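Local coordinates for tryptophanyl-tRNA synthetase (Campylobacter jejuni subsp. jejuni, PDB 3TZL), which probably catalyses the ATP-dependent attachment of tryptophan to its cognate tRNA, as a homodimeric class I aminoacyl-tRNA synthetase, at residues B[59-71]-B[280-294]. Sequence-based numbering, arbitrary orientation.
Sequences NSLKAAAAFLSLG and AREKYNELLEKPSHL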
loop_
_atom_site.group_PDB
_atom_site.type_symbol
_atom_site.label_atom_id
_atom_site.label_comp_id
_atom_site.label_asym_id
_atom_site.label_seq_id
_atom_site.Cartn_x
_atom_site.Cartn_y
_atom_site.Cartn_z
ATOM N N ASN B 59 2.361 6.817 -21.024
ATOM C CA ASN B 59 1.772 5.514 -21.281
ATOM C C ASN B 59 0.327 5.443 -20.807
ATOM O O ASN B 59 -0.508 4.831 -21.464
ATOM C CB ASN B 59 2.594 4.395 -20.635
ATOM C CG ASN B 59 3.865 4.113 -21.396
ATOM O OD1 ASN B 59 4.131 4.749 -22.421
ATOM N ND2 ASN B 59 4.670 3.179 -20.894
ATOM N N SER B 60 0.030 6.074 -19.674
ATOM C CA SER B 60 -1.332 6.026 -19.144
ATOM C C SER B 60 -2.292 6.789 -20.045
ATOM O O SER B 60 -3.392 6.298 -20.346
ATOM C CB SER B 60 -1.385 6.593 -17.722
ATOM O OG SER B 60 -0.718 5.720 -16.823
ATOM N N LEU B 61 -1.889 7.998 -20.455
ATOM C CA LEU B 61 -2.709 8.806 -21.351
ATOM C C LEU B 61 -2.915 8.038 -22.671
ATOM O O LEU B 61 -4.048 7.905 -23.142
ATOM C CB LEU B 61 -2.058 10.169 -21.609
ATOM C CG LEU B 61 -1.968 11.168 -20.454
ATOM C CD1 LEU B 61 -1.439 12.507 -20.942
ATOM C CD2 LEU B 61 -3.324 11.353 -19.757
ATOM N N LYS B 62 -1.832 7.507 -23.249
ATOM C CA LYS B 62 -1.943 6.741 -24.502
ATOM C C LYS B 62 -2.830 5.522 -24.374
ATOM O O LYS B 62 -3.608 5.213 -25.268
ATOM C CB LYS B 62 -0.573 6.327 -25.030
ATOM C CG LYS B 62 0.325 7.500 -25.365
ATOM C CD LYS B 62 1.565 7.084 -26.162
ATOM C CE LYS B 62 2.401 6.007 -25.466
ATOM N NZ LYS B 62 2.455 4.717 -26.242
ATOM N N ALA B 63 -2.710 4.818 -23.255
ATOM C CA ALA B 63 -3.528 3.625 -23.069
ATOM C C ALA B 63 -5.011 3.993 -22.990
ATOM O O ALA B 63 -5.847 3.339 -23.597
ATOM C CB ALA B 63 -3.102 2.848 -21.849
ATOM N N ALA B 64 -5.334 5.038 -22.232
ATOM C CA ALA B 64 -6.719 5.444 -22.073
ATOM C C ALA B 64 -7.254 5.884 -23.435
ATOM O O ALA B 64 -8.317 5.431 -23.854
ATOM C CB ALA B 64 -6.838 6.568 -21.045
ATOM N N ALA B 65 -6.501 6.738 -24.130
ATOM C CA ALA B 65 -6.888 7.216 -25.468
ATOM C C ALA B 65 -7.078 6.057 -26.439
ATOM O O ALA B 65 -8.038 6.040 -27.213
ATOM C CB ALA B 65 -5.858 8.194 -26.017
ATOM N N ALA B 66 -6.186 5.077 -26.385
ATOM C CA ALA B 66 -6.296 3.926 -27.279
ATOM C C ALA B 66 -7.567 3.107 -27.031
ATOM O O ALA B 66 -8.259 2.710 -27.972
ATOM C CB ALA B 66 -5.072 3.036 -27.156
ATOM N N PHE B 67 -7.886 2.836 -25.770
ATOM C CA PHE B 67 -9.029 1.960 -25.529
ATOM C C PHE B 67 -10.346 2.673 -25.824
ATOM O O PHE B 67 -11.286 2.088 -26.368
ATOM C CB PHE B 67 -8.979 1.341 -24.129
ATOM C CG PHE B 67 -7.893 0.297 -23.971
ATOM C CD1 PHE B 67 -8.033 -0.959 -24.529
ATOM C CD2 PHE B 67 -6.740 0.576 -23.260
ATOM C CE1 PHE B 67 -7.031 -1.922 -24.386
ATOM C CE2 PHE B 67 -5.731 -0.364 -23.123
ATOM C CZ PHE B 67 -5.880 -1.620 -23.683
ATOM N N LEU B 68 -10.410 3.950 -25.479
ATOM C CA LEU B 68 -11.561 4.752 -25.844
ATOM C C LEU B 68 -11.715 4.787 -27.359
ATOM O O LEU B 68 -12.811 4.560 -27.884
ATOM C CB LEU B 68 -11.423 6.159 -25.271
ATOM C CG LEU B 68 -11.595 6.189 -23.757
ATOM C CD1 LEU B 68 -11.254 7.556 -23.220
ATOM C CD2 LEU B 68 -13.015 5.818 -23.392
ATOM N N SER B 69 -10.611 5.040 -28.064
ATOM C CA SER B 69 -10.643 5.116 -29.530
ATOM C C SER B 69 -11.124 3.843 -30.214
ATOM O O SER B 69 -11.769 3.901 -31.257
ATOM C CB SER B 69 -9.266 5.473 -30.073
ATOM O OG SER B 69 -8.957 6.773 -29.652
ATOM N N LEU B 70 -10.802 2.697 -29.624
ATOM C CA LEU B 70 -11.115 1.410 -30.228
ATOM C C LEU B 70 -12.488 0.873 -29.792
ATOM O O LEU B 70 -12.936 -0.154 -30.289
ATOM C CB LEU B 70 -9.998 0.408 -29.942
ATOM C CG LEU B 70 -8.678 0.757 -30.641
ATOM C CD1 LEU B 70 -7.492 0.105 -29.932
ATOM C CD2 LEU B 70 -8.727 0.288 -32.086
ATOM N N GLY B 71 -13.160 1.562 -28.870
ATOM C CA GLY B 71 -14.557 1.239 -28.611
ATOM C C GLY B 71 -15.063 1.203 -27.178
ATOM O O GLY B 71 -16.254 0.984 -26.937
ATOM N N ALA B 280 -10.643 5.681 -35.539
ATOM C CA ALA B 280 -9.997 5.440 -34.260
ATOM C C ALA B 280 -8.718 6.271 -34.104
ATOM O O ALA B 280 -8.493 6.868 -33.061
ATOM C CB ALA B 280 -9.694 3.962 -34.105
ATOM N N ARG B 281 -7.885 6.300 -35.139
ATOM C CA ARG B 281 -6.650 7.085 -35.124
ATOM C C ARG B 281 -6.918 8.579 -34.940
ATOM O O ARG B 281 -6.219 9.249 -34.180
ATOM C CB ARG B 281 -5.880 6.891 -36.426
ATOM C CG ARG B 281 -5.327 5.518 -36.630
ATOM C CD ARG B 281 -4.569 5.462 -37.946
ATOM N NE ARG B 281 -3.788 4.245 -38.057
ATOM C CZ ARG B 281 -3.233 3.820 -39.186
ATOM N NH1 ARG B 281 -2.525 2.696 -39.196
ATOM N NH2 ARG B 281 -3.393 4.522 -40.303
ATOM N N GLU B 282 -7.924 9.102 -35.636
ATOM C CA GLU B 282 -8.271 10.515 -35.510
ATOM C C GLU B 282 -8.762 10.835 -34.112
ATOM O O GLU B 282 -8.429 11.879 -33.545
ATOM C CB GLU B 282 -9.351 10.911 -36.524
ATOM C CG GLU B 282 -8.903 10.865 -37.962
ATOM C CD GLU B 282 -10.066 11.046 -38.950
ATOM O OE1 GLU B 282 -11.211 11.315 -38.505
ATOM O OE2 GLU B 282 -9.827 10.914 -40.173
ATOM N N LYS B 283 -9.568 9.935 -33.558
ATOM C CA LYS B 283 -10.067 10.103 -32.200
ATOM C C LYS B 283 -8.917 10.009 -31.169
ATOM O O LYS B 283 -8.845 10.796 -30.201
ATOM C CB LYS B 283 -11.138 9.059 -31.912
ATOM C CG LYS B 283 -11.721 9.144 -30.519
ATOM C CD LYS B 283 -12.884 8.178 -30.397
ATOM C CE LYS B 283 -13.355 8.024 -28.962
ATOM N NZ LYS B 283 -14.492 7.055 -28.910
ATOM N N TYR B 284 -8.029 9.044 -31.390
ATOM C CA TYR B 284 -6.858 8.843 -30.552
ATOM C C TYR B 284 -6.009 10.110 -30.470
ATOM O O TYR B 284 -5.742 10.625 -29.377
ATOM C CB TYR B 284 -6.055 7.678 -31.117
ATOM C CG TYR B 284 -4.739 7.367 -30.427
ATOM C CD1 TYR B 284 -4.695 6.642 -29.236
ATOM C CD2 TYR B 284 -3.535 7.729 -31.014
ATOM C CE1 TYR B 284 -3.467 6.322 -28.628
ATOM C CE2 TYR B 284 -2.315 7.424 -30.420
ATOM C CZ TYR B 284 -2.288 6.719 -29.236
ATOM O OH TYR B 284 -1.066 6.436 -28.681
ATOM N N ASN B 285 -5.610 10.613 -31.632
ATOM C CA ASN B 285 -4.839 11.845 -31.725
ATOM C C ASN B 285 -5.521 13.058 -31.111
ATOM O O ASN B 285 -4.867 13.857 -30.439
ATOM C CB ASN B 285 -4.466 12.119 -33.182
ATOM C CG ASN B 285 -3.461 11.112 -33.708
ATOM O OD1 ASN B 285 -2.437 10.851 -33.066
ATOM N ND2 ASN B 285 -3.758 10.517 -34.858
ATOM N N GLU B 286 -6.823 13.196 -31.342
ATOM C CA GLU B 286 -7.609 14.261 -30.719
ATOM C C GLU B 286 -7.554 14.203 -29.185
ATOM O O GLU B 286 -7.366 15.220 -28.525
ATOM C CB GLU B 286 -9.063 14.226 -31.220
ATOM C CG GLU B 286 -10.042 15.162 -30.494
ATOM C CD GLU B 286 -10.855 14.462 -29.388
ATOM O OE1 GLU B 286 -11.281 13.298 -29.591
ATOM O OE2 GLU B 286 -11.072 15.079 -28.314
ATOM N N LEU B 287 -7.709 13.013 -28.618
ATOM C CA LEU B 287 -7.692 12.855 -27.170
ATOM C C LEU B 287 -6.322 13.178 -26.564
ATOM O O LEU B 287 -6.226 13.551 -25.399
ATOM C CB LEU B 287 -8.119 11.436 -26.781
ATOM C CG LEU B 287 -9.587 11.056 -27.005
ATOM C CD1 LEU B 287 -9.756 9.536 -26.953
ATOM C CD2 LEU B 287 -10.522 11.729 -25.991
ATOM N N LEU B 288 -5.264 13.036 -27.356
ATOM C CA LEU B 288 -3.925 13.339 -26.876
ATOM C C LEU B 288 -3.554 14.803 -27.077
ATOM O O LEU B 288 -2.770 15.357 -26.309
ATOM C CB LEU B 288 -2.886 12.434 -27.543
ATOM C CG LEU B 288 -3.005 10.960 -27.173
ATOM C CD1 LEU B 288 -1.947 10.145 -27.916
ATOM C CD2 LEU B 288 -2.868 10.799 -25.667
ATOM N N GLU B 289 -4.123 15.427 -28.104
ATOM C CA GLU B 289 -3.835 16.824 -28.417
ATOM C C GLU B 289 -4.649 17.776 -27.551
ATOM O O GLU B 289 -4.191 18.869 -27.221
ATOM C CB GLU B 289 -4.088 17.104 -29.897
ATOM C CG GLU B 289 -3.090 16.421 -30.832
ATOM C CD GLU B 289 -3.532 16.465 -32.290
ATOM O OE1 GLU B 289 -4.549 17.137 -32.582
ATOM O OE2 GLU B 289 -2.871 15.822 -33.140
ATOM N N LYS B 290 -5.856 17.362 -27.181
ATOM C CA LYS B 290 -6.663 18.148 -26.257
ATOM C C LYS B 290 -6.901 17.361 -24.976
ATOM O O LYS B 290 -7.912 16.675 -24.832
ATOM C CB LYS B 290 -7.990 18.598 -26.882
ATOM C CG LYS B 290 -8.881 19.451 -25.935
ATOM C CD LYS B 290 -8.201 20.771 -25.477
ATOM C CE LYS B 290 -7.641 20.670 -24.055
ATOM N NZ LYS B 290 -6.775 21.808 -23.655
ATOM N N PRO B 291 -5.955 17.471 -24.032
ATOM C CA PRO B 291 -5.927 16.673 -22.803
ATOM C C PRO B 291 -7.206 16.804 -21.979
ATOM O O PRO B 291 -7.596 15.839 -21.318
ATOM C CB PRO B 291 -4.760 17.280 -22.015
ATOM C CG PRO B 291 -3.928 18.002 -23.031
ATOM C CD PRO B 291 -4.876 18.475 -24.068
ATOM N N SER B 292 -7.844 17.973 -22.015
ATOM C CA SER B 292 -9.021 18.216 -21.177
ATOM C C SER B 292 -10.161 17.245 -21.495
ATOM O O SER B 292 -10.917 16.858 -20.602
ATOM C CB SER B 292 -9.503 19.676 -21.278
ATOM O OG SER B 292 -10.279 19.909 -22.448
ATOM N N HIS B 293 -10.277 16.835 -22.756
ATOM C CA HIS B 293 -11.360 15.930 -23.116
ATOM C C HIS B 293 -11.139 14.536 -22.520
ATOM O O HIS B 293 -12.076 13.907 -22.029
ATOM C CB HIS B 293 -11.554 15.839 -24.626
ATOM C CG HIS B 293 -12.814 15.132 -25.025
ATOM N ND1 HIS B 293 -12.961 14.494 -26.240
ATOM C CD2 HIS B 293 -13.988 14.965 -24.368
ATOM C CE1 HIS B 293 -14.169 13.963 -26.315
ATOM N NE2 HIS B 293 -14.812 14.234 -25.193
ATOM N N LEU B 294 -9.901 14.063 -22.555
ATOM C CA LEU B 294 -9.592 12.751 -21.999
ATOM C C LEU B 294 -9.788 12.792 -20.485
ATOM O O LEU B 294 -10.360 11.879 -19.908
ATOM C CB LEU B 294 -8.175 12.319 -22.378
ATOM C CG LEU B 294 -7.704 10.938 -21.924
ATOM C CD1 LEU B 294 -8.597 9.828 -22.485
ATOM C CD2 LEU B 294 -6.241 10.706 -22.322
#
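Leu68 O is gripped from both faces of its carbonyl plane: Lys283 NZ, 3.2 Å from Leu68 O, stands 60° out of that plane, while Gly71 N closes the Schellman turn from the opposite face. Lysine suits this place because its long chain runs past Ser69 to bring its ammonium to the C-terminal end of helix 53-70, where the helix dipole would probably favour a positive charge. Ser69 is small enough to enter a hole between Ala280, Lys283, Tyr284 and Leu287, and its OG donates to Ala65 O (2.7 Å), so the buried hydroxyl is satisfied within its own helix. This is knobs-into-holes packing of roughly antiparallel helices, the axes of segments 59-70 and 280-289 approaching to 8.4 Å at 145°; it joins the class I nucleotide-binding domain, beside Pro12 and Leu16 of the HIGH region, to the C-terminal helices. Ala65 and Ala66 permit the close approach: with CG anti to its backbone N (chi1 176°), Tyr284 presents its ring edge to them, CD1 lying 3.8 Å from Ala65 CB, and it also stacks with Phe204. Leu294, from the next helix, 291-320, is a knob among Leu61, Ala64, Ala65 and Leu68; its CD1 meets Leu68 CD1 at 3.6 Å.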